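Cell wall surface anchor family protein (Streptococcus pneumoniae, PDB 4OQ1) serves as the ancillary pilin RrgC, which probably fastens the pneumococcal pilus to the cell wall. Local coordinates at residues T317-E322 with P335-I340; V260-V265 with F308-L313; G167-S172 with K221-L226. The protein carries 3 engineered substitutions. One frame throughout, in Å; residues are numbered along the deposited sequence.

Interactions 1 and 2 belong to the same prealbumin-like domain and face each other across its core: their centres are about 10 Å apart, and Leu320 of 317-322 touches Phe308 of 308-313. Both pair antiparallel strands in regular register, and in each a phenylalanine ring covers the CB of an aromatic residue on the partner strand. Their outer faces differ, with hydroxyls and a water in interaction 1 and a salt-bridge network in interaction 2. Interaction 3 lies in the preceding prealbumin-like domain, with its centre about 28 Å from that of interaction 1. There a beta bulge breaks the register and a glutamate methylene covers the buried ring, while lysines and valines line the outer face.

Interaction 1 of 3, residues T317-E322 with P335-I340; sequences TYYLWE and PVSFTI
Phe338 lays its ring over the CB of Tyr318, with that carbon 3.8 Å from the centroid of the Phe338 ring, in a CH-pi contact on the buried face of this antiparallel strand pair. The first torsion makes this possible: CG of Phe338 sits between its backbone N and carbonyl carbon (chi1 62°), which swings the ring across to strand 317-322. The Tyr318 and Phe338 rings themselves are near parallel, their planes 29° apart, but slid so far that they hardly overlap. Leu320 crosses Phe338 at about a right angle and brings its CD2 to 3.9 Å from Phe338 CE2, while its CB rests against Val336 CB. Ile340 crosses the Tyr318 ring obliquely, its CG1 lying by the CD2-CE2 side. Beneath this packing, the two hydrogen-bonded pairs, Tyr318 with Phe338 and Leu320 with Val336, each exchange two backbone bonds; the straightest runs from Tyr318 N to Phe338 O (2.8 Å, 175° at the hydrogen). The strands belong to one sheet of the prealbumin-like, or CnaB, beta-sandwich, and the Phe338-Leu320 side is turned inward against Val260, Phe262 and Phe308 of the opposing sheet. Phe262 meets the Phe338 ring edge-to-face, and the Tyr318 hydroxyl is held by the carbonyl of Glu314. The outer face, with Thr317, Tyr319, Ser337 and Thr339, is far looser. Here Thr317 OG1 and Thr339 OG1 share a hydrogen bond of 3.2 Å, and a water links Tyr319 OH (2.8 Å) to Ser337 OG (3.0 Å). At the end of the ladder Trp321 and Pro335 lie side by side, pointing the same way, with Trp321 CE3 3.7 Å from Pro335 CG.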
ATOM      1  N   THR A 317      16.821  13.520 -21.220  1.00 22.49           N
ATOM      2  CA  THR A 317      17.129  13.129 -22.592  1.00 23.27           C
ATOM      3  C   THR A 317      15.907  12.472 -23.237  1.00 21.96           C
ATOM      4  O   THR A 317      15.217  11.646 -22.588  1.00 21.15           O
ATOM      5  CB  THR A 317      18.308  12.191 -22.564  1.00 27.39           C
ATOM      6  OG1 THR A 317      19.431  12.953 -22.125  1.00 27.23           O
ATOM      7  CG2 THR A 317      18.574  11.549 -23.954  1.00 28.66           C
ATOM      8  N   TYR A 318      15.587  12.900 -24.467  1.00 18.75           N
ATOM      9  CA  TYR A 318      14.483  12.438 -25.160  1.00 19.22           C
ATOM     10  C   TYR A 318      14.849  12.057 -26.614  1.00 18.90           C
ATOM     11  O   TYR A 318      15.981  12.270 -27.050  1.00 21.65           O
ATOM     12  CB  TYR A 318      13.424  13.496 -25.208  1.00 21.55           C
ATOM     13  CG  TYR A 318      12.922  13.945 -23.872  1.00 20.73           C
ATOM     14  CD1 TYR A 318      11.862  13.339 -23.288  1.00 24.47           C
ATOM     15  CD2 TYR A 318      13.552  14.935 -23.197  1.00 23.23           C
ATOM     16  CE1 TYR A 318      11.424  13.695 -22.051  1.00 24.81           C
ATOM     17  CE2 TYR A 318      13.095  15.371 -21.962  1.00 23.28           C
ATOM     18  CZ  TYR A 318      12.025  14.742 -21.399  1.00 24.99           C
ATOM     19  OH  TYR A 318      11.481  15.123 -20.240  1.00 22.61           O
ATOM     20  N   TYR A 319      13.874  11.557 -27.336  1.00 18.97           N
ATOM     21  CA  TYR A 319      14.019  11.025 -28.706  1.00 18.20           C
ATOM     22  C   TYR A 319      12.793  11.319 -29.578  1.00 16.45           C
ATOM     23  O   TYR A 319      11.639  11.080 -29.164  1.00 16.74           O
ATOM     24  CB  TYR A 319      14.322   9.537 -28.738  1.00 19.84           C
ATOM     25  CG  TYR A 319      15.440   9.070 -27.848  1.00 21.65           C
ATOM     26  CD1 TYR A 319      16.711   8.930 -28.302  1.00 20.77           C
ATOM     27  CD2 TYR A 319      15.177   8.798 -26.490  1.00 25.84           C
ATOM     28  CE1 TYR A 319      17.714   8.556 -27.438  1.00 25.47           C
ATOM     29  CE2 TYR A 319      16.171   8.457 -25.633  1.00 25.35           C
ATOM     30  CZ  TYR A 319      17.410   8.296 -26.118  1.00 24.44           C
ATOM     31  OH  TYR A 319      18.353   7.946 -25.235  1.00 25.15           O
ATOM     32  N   LEU A 320      13.057  11.769 -30.821  1.00 13.83           N
ATOM     33  CA  LEU A 320      12.050  11.929 -31.823  1.00 13.49           C
ATOM     34  C   LEU A 320      12.053  10.599 -32.587  1.00 15.53           C
ATOM     35  O   LEU A 320      13.022  10.341 -33.332  1.00 18.57           O
ATOM     36  CB  LEU A 320      12.347  13.049 -32.833  1.00 13.36           C
ATOM     37  CG  LEU A 320      12.418  14.484 -32.205  1.00 15.23           C
ATOM     38  CD1 LEU A 320      12.675  15.517 -33.291  1.00 16.50           C
ATOM     39  CD2 LEU A 320      11.106  14.812 -31.574  1.00 17.73           C
ATOM     40  N   TRP A 321      11.042   9.795 -32.324  1.00 15.65           N
ATOM     41  CA  TRP A 321      10.855   8.486 -33.009  1.00 16.13           C
ATOM     42  C   TRP A 321      10.070   8.768 -34.250  1.00 16.62           C
ATOM     43  O   TRP A 321       8.894   9.231 -34.154  1.00 17.96           O
ATOM     44  CB  TRP A 321      10.100   7.483 -32.119  1.00 20.43           C
ATOM     45  CG  TRP A 321       9.698   6.198 -32.816  1.00 20.96           C
ATOM     46  CD1 TRP A 321       8.572   5.975 -33.502  1.00 25.87           C
ATOM     47  CD2 TRP A 321      10.458   5.007 -32.889  1.00 22.13           C
ATOM     48  NE1 TRP A 321       8.581   4.684 -34.049  1.00 25.07           N
ATOM     49  CE2 TRP A 321       9.707   4.061 -33.606  1.00 26.08           C
ATOM     50  CE3 TRP A 321      11.663   4.615 -32.356  1.00 25.61           C
ATOM     51  CZ2 TRP A 321      10.196   2.768 -33.896  1.00 23.16           C
ATOM     52  CZ3 TRP A 321      12.115   3.309 -32.610  1.00 24.52           C
ATOM     53  CH2 TRP A 321      11.405   2.439 -33.371  1.00 25.66           C
ATOM     54  N   GLU A 322      10.670   8.533 -35.408  1.00 18.83           N
ATOM     55  CA  GLU A 322      10.004   8.924 -36.717  1.00 20.20           C
ATOM     56  C   GLU A 322       8.906   7.966 -37.079  1.00 22.80           C
ATOM     57  O   GLU A 322       9.146   6.737 -37.217  1.00 19.98           O
ATOM     58  CB  GLU A 322      10.977   9.025 -37.896  1.00 22.55           C
ATOM     59  CG  GLU A 322      10.281   9.594 -39.156  1.00 21.98           C
ATOM     60  CD  GLU A 322      11.258   9.801 -40.307  1.00 23.68           C
ATOM     61  OE1 GLU A 322      12.119   8.923 -40.507  1.00 30.45           O
ATOM     62  OE2 GLU A 322      11.152  10.833 -40.974  1.00 25.69           O
ATOM     63  N   PRO A 335      16.333   7.290 -34.146  1.00 18.70           N
ATOM     64  CA  PRO A 335      15.550   8.450 -33.662  1.00 19.10           C
ATOM     65  C   PRO A 335      16.512   9.590 -33.430  1.00 19.33           C
ATOM     66  O   PRO A 335      17.691   9.384 -33.138  1.00 19.63           O
ATOM     67  CB  PRO A 335      15.011   7.963 -32.347  1.00 18.34           C
ATOM     68  CG  PRO A 335      14.807   6.529 -32.611  1.00 21.14           C
ATOM     69  CD  PRO A 335      16.145   6.154 -33.258  1.00 19.10           C
ATOM     70  N   VAL A 336      15.975  10.791 -33.395  1.00 19.26           N
ATOM     71  CA  VAL A 336      16.800  11.958 -33.102  1.00 22.01           C
ATOM     72  C   VAL A 336      16.879  12.185 -31.552  1.00 22.45           C
ATOM     73  O   VAL A 336      15.879  12.472 -30.916  1.00 16.18           O
ATOM     74  CB  VAL A 336      16.164  13.205 -33.661  1.00 21.15           C
ATOM     75  CG1 VAL A 336      17.012  14.391 -33.352  1.00 22.82           C
ATOM     76  CG2 VAL A 336      15.987  13.073 -35.155  1.00 26.88           C
ATOM     77  N   SER A 337      18.070  12.092 -30.981  1.00 19.18           N
ATOM     78  CA  SER A 337      18.222  12.365 -29.583  1.00 18.95           C
ATOM     79  C   SER A 337      18.334  13.871 -29.307  1.00 20.00           C
ATOM     80  O   SER A 337      18.955  14.623 -30.064  1.00 19.96           O
ATOM     81  CB  SER A 337      19.513  11.678 -29.094  1.00 25.44           C
ATOM     82  OG  SER A 337      19.556  11.833 -27.654  1.00 32.55           O
ATOM     83  N   PHE A 338      17.730  14.299 -28.234  1.00 19.07           N
ATOM     84  CA  PHE A 338      17.875  15.682 -27.772  1.00 21.19           C
ATOM     85  C   PHE A 338      17.780  15.698 -26.281  1.00 22.07           C
ATOM     86  O   PHE A 338      17.088  14.864 -25.693  1.00 20.31           O
ATOM     87  CB  PHE A 338      16.868  16.655 -28.408  1.00 21.78           C
ATOM     88  CG  PHE A 338      15.430  16.381 -28.127  1.00 19.99           C
ATOM     89  CD1 PHE A 338      14.715  17.217 -27.318  1.00 20.58           C
ATOM     90  CD2 PHE A 338      14.771  15.344 -28.705  1.00 17.85           C
ATOM     91  CE1 PHE A 338      13.418  16.953 -27.032  1.00 21.96           C
ATOM     92  CE2 PHE A 338      13.478  15.081 -28.455  1.00 19.66           C
ATOM     93  CZ  PHE A 338      12.750  15.923 -27.645  1.00 21.25           C
ATOM     94  N   THR A 339      18.400  16.722 -25.677  1.00 22.61           N
ATOM     95  CA  THR A 339      18.591  16.826 -24.211  1.00 23.44           C
ATOM     96  C   THR A 339      18.042  18.144 -23.852  1.00 26.52           C
ATOM     97  O   THR A 339      18.323  19.126 -24.517  1.00 30.63           O
ATOM     98  CB  THR A 339      20.082  16.716 -23.840  1.00 28.69           C
ATOM     99  OG1 THR A 339      20.439  15.361 -24.038  1.00 28.27           O
ATOM    100  CG2 THR A 339      20.296  16.992 -22.317  1.00 31.01           C
ATOM    101  N   ILE A 340      17.140  18.159 -22.891  1.00 23.08           N
ATOM    102  CA  ILE A 340      16.653  19.423 -22.305  1.00 24.49           C
ATOM    103  C   ILE A 340      17.410  19.744 -21.007  1.00 27.37           C
ATOM    104  O   ILE A 340      17.480  18.907 -20.130  1.00 24.40           O
ATOM    105  CB  ILE A 340      15.180  19.300 -22.109  1.00 25.48           C
ATOM    106  CG1 ILE A 340      14.591  18.917 -23.432  1.00 29.86           C
ATOM    107  CG2 ILE A 340      14.592  20.567 -21.503  1.00 26.41           C
ATOM    108  CD1 ILE A 340      13.283  19.537 -23.690  1.00 36.96           C
TER
HETATM  109  O   HOH W   1      20.489   9.582 -25.894  1.00 43.67           O

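Interaction 2 of 3, residues V260-V265 with F308-L313; sequences VDFMKV and FRVEGL
Asp261 and Arg309 form a salt bridge across the strands, running side by side with Asp261 OD1 at the edge of the guanidinium, 3.0 Å from Arg309 NE. The hydrogen bond within it is weak, bent to 130° at the hydrogen. The extended arginine chain carries NH2 onward to Glu311, whose OE1 lies 2.6 Å from Arg309 NH2, in the guanidinium plane but above the plane of its own carboxylate. Two acidic partners in its own plane probably limit rotation of the guanidinium. A water donates both to Asp261 OD1 (3.1 Å) and to Phe308 O (3.0 Å), tying the carboxylate to the backbone of the other strand. Next come four backbone hydrogen bonds, in the pairs Val260 with Val310 and Phe262 with Phe308, the shortest from Phe262 N to Phe308 O at 2.7 Å. This antiparallel ladder belongs to the second sheet of the CnaB-type sandwich, where strand 260-266 also pairs with 350-354. Lys264 is joined to Asn354 through NZ by an intramolecular isopeptide bond, a covalent tie between those two strands. On the inward face the Phe308 ring covers Phe262 CB, which lies 3.5 Å from the ring centroid. The two rings are close to parallel, 15° apart, yet displaced so that little overlaps. Lys264 CB comes to the edge of the Phe308 ring, Val310 CG1 meets the edge of Phe262, and farther along Val260 CB packs against Val310 CG2 at 4.0 Å.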
ATOM      1  N   VAL A 260      12.113  22.983 -26.771  1.00 27.28           N
ATOM      2  CA  VAL A 260      13.038  22.799 -27.887  1.00 24.16           C
ATOM      3  C   VAL A 260      12.276  23.079 -29.165  1.00 22.70           C
ATOM      4  O   VAL A 260      11.168  22.627 -29.358  1.00 21.95           O
ATOM      5  CB  VAL A 260      13.680  21.406 -27.973  1.00 25.90           C
ATOM      6  CG1 VAL A 260      14.733  21.340 -29.088  1.00 29.04           C
ATOM      7  CG2 VAL A 260      14.322  21.058 -26.669  1.00 29.92           C
ATOM      8  N   ASP A 261      12.905  23.852 -30.024  1.00 22.07           N
ATOM      9  CA  ASP A 261      12.345  24.202 -31.348  1.00 24.11           C
ATOM     10  C   ASP A 261      13.079  23.390 -32.338  1.00 18.84           C
ATOM     11  O   ASP A 261      14.292  23.340 -32.307  1.00 21.54           O
ATOM     12  CB  ASP A 261      12.656  25.642 -31.649  1.00 26.32           C
ATOM     13  CG  ASP A 261      11.732  26.585 -30.921  1.00 33.31           C
ATOM     14  OD1 ASP A 261      10.485  26.376 -30.932  1.00 30.33           O
ATOM     15  OD2 ASP A 261      12.271  27.538 -30.312  1.00 43.93           O
ATOM     16  N   PHE A 262      12.337  22.808 -33.240  1.00 19.72           N
ATOM     17  CA  PHE A 262      12.903  22.054 -34.325  1.00 19.16           C
ATOM     18  C   PHE A 262      12.511  22.628 -35.724  1.00 17.80           C
ATOM     19  O   PHE A 262      11.434  23.236 -35.930  1.00 18.13           O
ATOM     20  CB  PHE A 262      12.451  20.572 -34.269  1.00 19.36           C
ATOM     21  CG  PHE A 262      12.866  19.846 -33.019  1.00 18.52           C
ATOM     22  CD1 PHE A 262      14.119  19.211 -32.981  1.00 15.43           C
ATOM     23  CD2 PHE A 262      11.984  19.694 -32.038  1.00 17.49           C
ATOM     24  CE1 PHE A 262      14.527  18.559 -31.876  1.00 19.09           C
ATOM     25  CE2 PHE A 262      12.380  19.004 -30.890  1.00 19.57           C
ATOM     26  CZ  PHE A 262      13.672  18.463 -30.819  1.00 17.35           C
ATOM     27  N   MET A 263      13.364  22.295 -36.687  1.00 22.18           N
ATOM     28  CA  MET A 263      13.047  22.511 -38.132  1.00 17.59           C
ATOM     29  C   MET A 263      13.532  21.348 -39.017  1.00 16.32           C
ATOM     30  O   MET A 263      14.749  20.955 -39.003  1.00 16.14           O
ATOM     31  CB  MET A 263      13.662  23.819 -38.638  1.00 19.28           C
ATOM     32  CG  MET A 263      13.078  24.194 -39.990  1.00 22.76           C
ATOM     33  SD  MET A 263      13.949  25.559 -40.797  1.00 32.41           S
ATOM     34  CE  MET A 263      13.440  25.241 -42.456  1.00 42.58           C
ATOM     35  N   LYS A 264      12.579  20.766 -39.738  1.00 15.67           N
ATOM     36  CA  LYS A 264      12.836  19.623 -40.599  1.00 15.94           C
ATOM     37  C   LYS A 264      13.149  20.101 -42.005  1.00 17.39           C
ATOM     38  O   LYS A 264      12.325  20.745 -42.655  1.00 16.14           O
ATOM     39  CB  LYS A 264      11.630  18.682 -40.617  1.00 16.56           C
ATOM     40  CG  LYS A 264      11.844  17.415 -41.429  1.00 18.48           C
ATOM     41  CD  LYS A 264      12.780  16.453 -40.717  1.00 23.21           C
ATOM     42  CE  LYS A 264      12.963  15.170 -41.511  1.00 27.54           C
ATOM     43  NZ  LYS A 264      13.934  15.340 -42.627  1.00 28.55           N
ATOM     44  N   VAL A 265      14.352  19.786 -42.464  1.00 17.16           N
ATOM     45  CA  VAL A 265      14.819  20.245 -43.760  1.00 18.39           C
ATOM     46  C   VAL A 265      15.397  19.151 -44.578  1.00 19.69           C
ATOM     47  O   VAL A 265      15.672  18.076 -44.085  1.00 19.99           O
ATOM     48  CB  VAL A 265      15.909  21.319 -43.732  1.00 18.29           C
ATOM     49  CG1 VAL A 265      15.481  22.516 -42.934  1.00 15.75           C
ATOM     50  CG2 VAL A 265      17.204  20.787 -43.170  1.00 19.97           C
ATOM     51  N   PHE A 308       8.411  22.552 -35.862  1.00 18.97           N
ATOM     52  CA  PHE A 308       7.705  21.911 -34.792  1.00 18.40           C
ATOM     53  C   PHE A 308       8.487  22.087 -33.503  1.00 20.71           C
ATOM     54  O   PHE A 308       9.656  22.462 -33.494  1.00 20.33           O
ATOM     55  CB  PHE A 308       7.402  20.444 -35.117  1.00 18.91           C
ATOM     56  CG  PHE A 308       8.644  19.585 -35.324  1.00 18.09           C
ATOM     57  CD1 PHE A 308       9.320  19.589 -36.511  1.00 17.57           C
ATOM     58  CD2 PHE A 308       9.084  18.724 -34.305  1.00 17.39           C
ATOM     59  CE1 PHE A 308      10.414  18.795 -36.657  1.00 17.40           C
ATOM     60  CE2 PHE A 308      10.200  17.905 -34.504  1.00 17.30           C
ATOM     61  CZ  PHE A 308      10.821  17.962 -35.652  1.00 18.03           C
ATOM     62  N   ARG A 309       7.852  21.698 -32.394  1.00 23.69           N
ATOM     63  CA  ARG A 309       8.264  22.137 -31.112  1.00 23.36           C
ATOM     64  C   ARG A 309       7.758  21.175 -30.004  1.00 21.26           C
ATOM     65  O   ARG A 309       6.761  20.570 -30.171  1.00 23.04           O
ATOM     66  CB  ARG A 309       7.575  23.486 -30.911  1.00 25.87           C
ATOM     67  CG  ARG A 309       8.137  24.305 -29.844  1.00 31.22           C
ATOM     68  CD  ARG A 309       7.559  25.714 -29.958  1.00 37.04           C
ATOM     69  NE  ARG A 309       8.256  26.527 -28.989  1.00 45.63           N
ATOM     70  CZ  ARG A 309       7.805  26.791 -27.772  1.00 49.84           C
ATOM     71  NH1 ARG A 309       8.528  27.535 -26.943  1.00 55.88           N
ATOM     72  NH2 ARG A 309       6.622  26.337 -27.392  1.00 54.86           N
ATOM     73  N   VAL A 310       8.544  21.057 -28.949  1.00 22.72           N
ATOM     74  CA  VAL A 310       8.122  20.414 -27.679  1.00 26.72           C
ATOM     75  C   VAL A 310       8.358  21.453 -26.555  1.00 23.74           C
ATOM     76  O   VAL A 310       9.392  22.130 -26.499  1.00 25.89           O
ATOM     77  CB  VAL A 310       8.907  19.120 -27.376  1.00 29.03           C
ATOM     78  CG1 VAL A 310       8.864  18.203 -28.562  1.00 27.47           C
ATOM     79  CG2 VAL A 310      10.369  19.419 -27.042  1.00 35.86           C
ATOM     80  N   GLU A 311       7.349  21.608 -25.730  1.00 27.90           N
ATOM     81  CA  GLU A 311       7.405  22.614 -24.700  1.00 29.52           C
ATOM     82  C   GLU A 311       7.069  22.028 -23.310  1.00 27.52           C
ATOM     83  O   GLU A 311       6.292  21.071 -23.180  1.00 27.89           O
ATOM     84  CB  GLU A 311       6.444  23.756 -25.076  1.00 35.85           C
ATOM     85  CG  GLU A 311       6.302  24.810 -23.969  1.00 44.17           C
ATOM     86  CD  GLU A 311       5.531  26.066 -24.393  1.00 53.66           C
ATOM     87  OE1 GLU A 311       4.912  26.047 -25.489  1.00 58.78           O
ATOM     88  OE2 GLU A 311       5.545  27.075 -23.624  1.00 62.12           O
ATOM     89  N   GLY A 312       7.612  22.660 -22.284  1.00 30.12           N
ATOM     90  CA  GLY A 312       7.434  22.188 -20.907  1.00 36.41           C
ATOM     91  C   GLY A 312       8.275  20.929 -20.835  1.00 38.87           C
ATOM     92  O   GLY A 312       9.318  20.830 -21.438  1.00 43.60           O
ATOM     93  N   LEU A 313       7.894  19.913 -20.157  1.00 45.81           N
ATOM     94  CA  LEU A 313       8.840  18.791 -20.323  1.00 46.13           C
ATOM     95  C   LEU A 313      10.182  18.896 -19.507  1.00 35.60           C
ATOM     96  O   LEU A 313      11.069  19.751 -19.657  1.00 26.74           O
ATOM     97  CB  LEU A 313       9.038  18.551 -21.830  1.00 47.40           C
ATOM     98  CG  LEU A 313       9.863  17.400 -22.305  1.00 49.18           C
ATOM     99  CD1 LEU A 313       9.420  16.944 -23.693  1.00 47.13           C
ATOM    100  CD2 LEU A 313      11.255  17.924 -22.302  1.00 49.67           C
TER
HETATM  101  O   HOH W   2       9.635  25.424 -33.804  1.00 27.85           O

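Interaction 3 of 3, residues G167-S172 with K221-L226; sequences GFKLVS and KEVEPL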
ATOM      1  N   GLY A 167       3.293   6.792  -5.430  1.00 17.56           N
ATOM      2  CA  GLY A 167       2.976   5.368  -5.173  1.00 17.61           C
ATOM      3  C   GLY A 167       4.187   4.511  -4.816  1.00 16.44           C
ATOM      4  O   GLY A 167       5.242   4.703  -5.485  1.00 18.35           O
ATOM      5  N   PHE A 168       4.030   3.697  -3.745  1.00 16.20           N
ATOM      6  CA  PHE A 168       5.095   2.747  -3.282  1.00 17.40           C
ATOM      7  C   PHE A 168       4.500   1.344  -3.195  1.00 16.31           C
ATOM      8  O   PHE A 168       3.300   1.158  -3.008  1.00 21.17           O
ATOM      9  CB  PHE A 168       5.614   3.162  -1.924  1.00 15.68           C
ATOM     10  CG  PHE A 168       6.488   4.375  -1.948  1.00 12.53           C
ATOM     11  CD1 PHE A 168       5.991   5.587  -1.877  1.00 14.38           C
ATOM     12  CD2 PHE A 168       7.861   4.259  -1.966  1.00 13.71           C
ATOM     13  CE1 PHE A 168       6.826   6.716  -1.841  1.00 12.33           C
ATOM     14  CE2 PHE A 168       8.712   5.362  -1.991  1.00 14.99           C
ATOM     15  CZ  PHE A 168       8.187   6.601  -1.895  1.00 14.66           C
ATOM     16  N   LYS A 169       5.327   0.326  -3.435  1.00 20.61           N
ATOM     17  CA  LYS A 169       4.949  -1.004  -2.978  1.00 17.81           C
ATOM     18  C   LYS A 169       5.854  -1.379  -1.846  1.00 17.16           C
ATOM     19  O   LYS A 169       7.016  -0.923  -1.701  1.00 17.40           O
ATOM     20  CB  LYS A 169       5.045  -2.051  -4.116  1.00 22.03           C
ATOM     21  CG  LYS A 169       3.975  -1.902  -5.166  1.00 27.65           C
ATOM     22  CD  LYS A 169       4.108  -2.995  -6.227  1.00 30.89           C
ATOM     23  CE  LYS A 169       3.303  -2.803  -7.501  1.00 39.33           C
ATOM     24  NZ  LYS A 169       1.830  -2.638  -7.308  1.00 42.96           N
ATOM     25  N   LEU A 170       5.288  -2.150  -0.927  1.00 20.09           N
ATOM     26  CA  LEU A 170       5.962  -2.647   0.245  1.00 16.76           C
ATOM     27  C   LEU A 170       6.282  -4.142   0.091  1.00 17.72           C
ATOM     28  O   LEU A 170       5.423  -4.931  -0.129  1.00 17.78           O
ATOM     29  CB  LEU A 170       5.038  -2.464   1.378  1.00 20.32           C
ATOM     30  CG  LEU A 170       5.476  -2.950   2.743  1.00 18.73           C
ATOM     31  CD1 LEU A 170       6.701  -2.151   3.163  1.00 18.82           C
ATOM     32  CD2 LEU A 170       4.314  -2.731   3.740  1.00 20.93           C
ATOM     33  N   VAL A 171       7.541  -4.494   0.245  1.00 18.73           N
ATOM     34  CA  VAL A 171       8.021  -5.819   0.180  1.00 19.66           C
ATOM     35  C   VAL A 171       8.886  -6.130   1.441  1.00 21.88           C
ATOM     36  O   VAL A 171       9.444  -5.237   2.069  1.00 21.46           O
ATOM     37  CB  VAL A 171       8.913  -6.068  -1.052  1.00 18.88           C
ATOM     38  CG1 VAL A 171       8.153  -5.711  -2.307  1.00 19.73           C
ATOM     39  CG2 VAL A 171      10.259  -5.336  -0.943  1.00 20.18           C
ATOM     40  N   SER A 172       8.856  -7.374   1.881  1.00 20.67           N
ATOM     41  CA  SER A 172       9.682  -7.820   3.002  1.00 20.99           C
ATOM     42  C   SER A 172      10.973  -8.257   2.340  1.00 22.38           C
ATOM     43  O   SER A 172      11.009  -8.547   1.158  1.00 21.97           O
ATOM     44  CB  SER A 172       9.048  -9.007   3.745  1.00 24.92           C
ATOM     45  OG  SER A 172       8.797 -10.077   2.845  1.00 24.88           O
ATOM     46  N   LYS A 221       9.350   0.477  -2.228  1.00 16.21           N
ATOM     47  CA  LYS A 221       9.799   0.709  -3.571  1.00 19.48           C
ATOM     48  C   LYS A 221       8.985   1.700  -4.286  1.00 16.05           C
ATOM     49  O   LYS A 221       7.771   1.578  -4.334  1.00 16.73           O
ATOM     50  CB  LYS A 221       9.786  -0.596  -4.388  1.00 21.62           C
ATOM     51  CG  LYS A 221      10.324  -1.793  -3.679  1.00 28.86           C
ATOM     52  CD  LYS A 221      10.214  -3.018  -4.579  1.00 30.84           C
ATOM     53  CE  LYS A 221      11.088  -2.983  -5.812  1.00 29.54           C
ATOM     54  NZ  LYS A 221      12.495  -3.125  -5.359  1.00 28.48           N
ATOM     55  N   GLU A 222       9.634   2.729  -4.835  1.00 19.51           N
ATOM     56  CA  GLU A 222       8.883   3.858  -5.447  1.00 17.93           C
ATOM     57  C   GLU A 222       8.447   3.556  -6.890  1.00 18.34           C
ATOM     58  O   GLU A 222       9.018   4.078  -7.853  1.00 21.25           O
ATOM     59  CB  GLU A 222       9.699   5.142  -5.400  1.00 17.37           C
ATOM     60  CG  GLU A 222       8.914   6.339  -5.818  1.00 21.45           C
ATOM     61  CD  GLU A 222       9.603   7.673  -5.481  1.00 19.72           C
ATOM     62  OE1 GLU A 222      10.614   7.679  -4.790  1.00 17.65           O
ATOM     63  OE2 GLU A 222       9.123   8.697  -6.012  1.00 21.38           O
ATOM     64  N   VAL A 223       7.414   2.752  -7.027  1.00 18.64           N
ATOM     65  CA  VAL A 223       6.955   2.261  -8.301  1.00 22.28           C
ATOM     66  C   VAL A 223       6.216   3.285  -9.109  1.00 22.23           C
ATOM     67  O   VAL A 223       6.208   3.167 -10.321  1.00 20.24           O
ATOM     68  CB  VAL A 223       6.065   0.977  -8.152  1.00 21.45           C
ATOM     69  CG1 VAL A 223       6.946  -0.150  -7.675  1.00 24.27           C
ATOM     70  CG2 VAL A 223       4.827   1.248  -7.271  1.00 23.35           C
ATOM     71  N   GLU A 224       5.616   4.297  -8.453  1.00 20.59           N
ATOM     72  CA  GLU A 224       4.875   5.331  -9.132  1.00 24.38           C
ATOM     73  C   GLU A 224       5.228   6.784  -8.682  1.00 21.97           C
ATOM     74  O   GLU A 224       4.448   7.422  -8.007  1.00 22.45           O
ATOM     75  CB  GLU A 224       3.413   5.083  -8.959  1.00 28.57           C
ATOM     76  CG  GLU A 224       2.560   5.489 -10.119  1.00 32.94           C
ATOM     77  CD  GLU A 224       1.104   5.110  -9.837  1.00 37.64           C
ATOM     78  OE1 GLU A 224       0.897   3.996  -9.325  1.00 35.60           O
ATOM     79  OE2 GLU A 224       0.175   5.922 -10.120  1.00 39.15           O
ATOM     80  N   PRO A 225       6.382   7.313  -9.164  1.00 23.07           N
ATOM     81  CA  PRO A 225       6.776   8.719  -8.938  1.00 22.72           C
ATOM     82  C   PRO A 225       5.779   9.672  -9.555  1.00 21.52           C
ATOM     83  O   PRO A 225       5.046   9.325 -10.456  1.00 20.57           O
ATOM     84  CB  PRO A 225       8.137   8.844  -9.597  1.00 24.67           C
ATOM     85  CG  PRO A 225       8.317   7.674 -10.426  1.00 27.41           C
ATOM     86  CD  PRO A 225       7.381   6.596  -9.966  1.00 24.14           C
ATOM     87  N   LEU A 226       5.694  10.842  -8.962  1.00 20.52           N
ATOM     88  CA  LEU A 226       4.850  11.891  -9.408  1.00 24.32           C
ATOM     89  C   LEU A 226       5.634  12.547 -10.517  1.00 22.80           C
ATOM     90  O   LEU A 226       6.892  12.770 -10.382  1.00 23.64           O
ATOM     91  CB  LEU A 226       4.699  12.864  -8.231  1.00 20.16           C
ATOM     92  CG  LEU A 226       3.701  13.958  -8.370  1.00 24.11           C
ATOM     93  CD1 LEU A 226       2.340  13.360  -8.608  1.00 28.11           C
ATOM     94  CD2 LEU A 226       3.678  14.754  -7.104  1.00 23.99           C
TER
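Two torsions bring Phe168 and Glu222 together: CG of Phe168 is anti to its carbonyl carbon (chi1 -73°), whereas CG of Glu222 is anti to its backbone N (chi1 -172°). The glutamate's aliphatic part then crosses the ring obliquely, its CG over one face at 4.3 Å from the Phe168 centroid and its CB 3.6 Å from Phe168 CE2. Along the backbone, Lys169 and Lys221 exchange two hydrogen bonds, the tighter from Lys221 N to Lys169 O (2.8 Å). Gly167 and Glu224 exchange another two, of 2.9 Å from Gly167 N to Glu224 O and 3.0 Å from Glu224 N to Gly167 O. Between these pairs the register slips by one residue, because Val223 and Glu224 both stand opposite Gly167 in a classic beta bulge; Glu222 is the centre of an inverse gamma turn that leads into the bulge. Val223 CG2 meets Lys169 CG at 3.9 Å. The charged ends lead elsewhere, Lys221 NZ to a salt bridge with Asp235 and Glu224 OE1 to the hydroxyl of Tyr201. Phe168 turns inward onto Leu153 and Lys155 of strand 150-157 in the other sheet of this prealbumin-like domain, while strand 167-174 also pairs with 177-185 and 200-201.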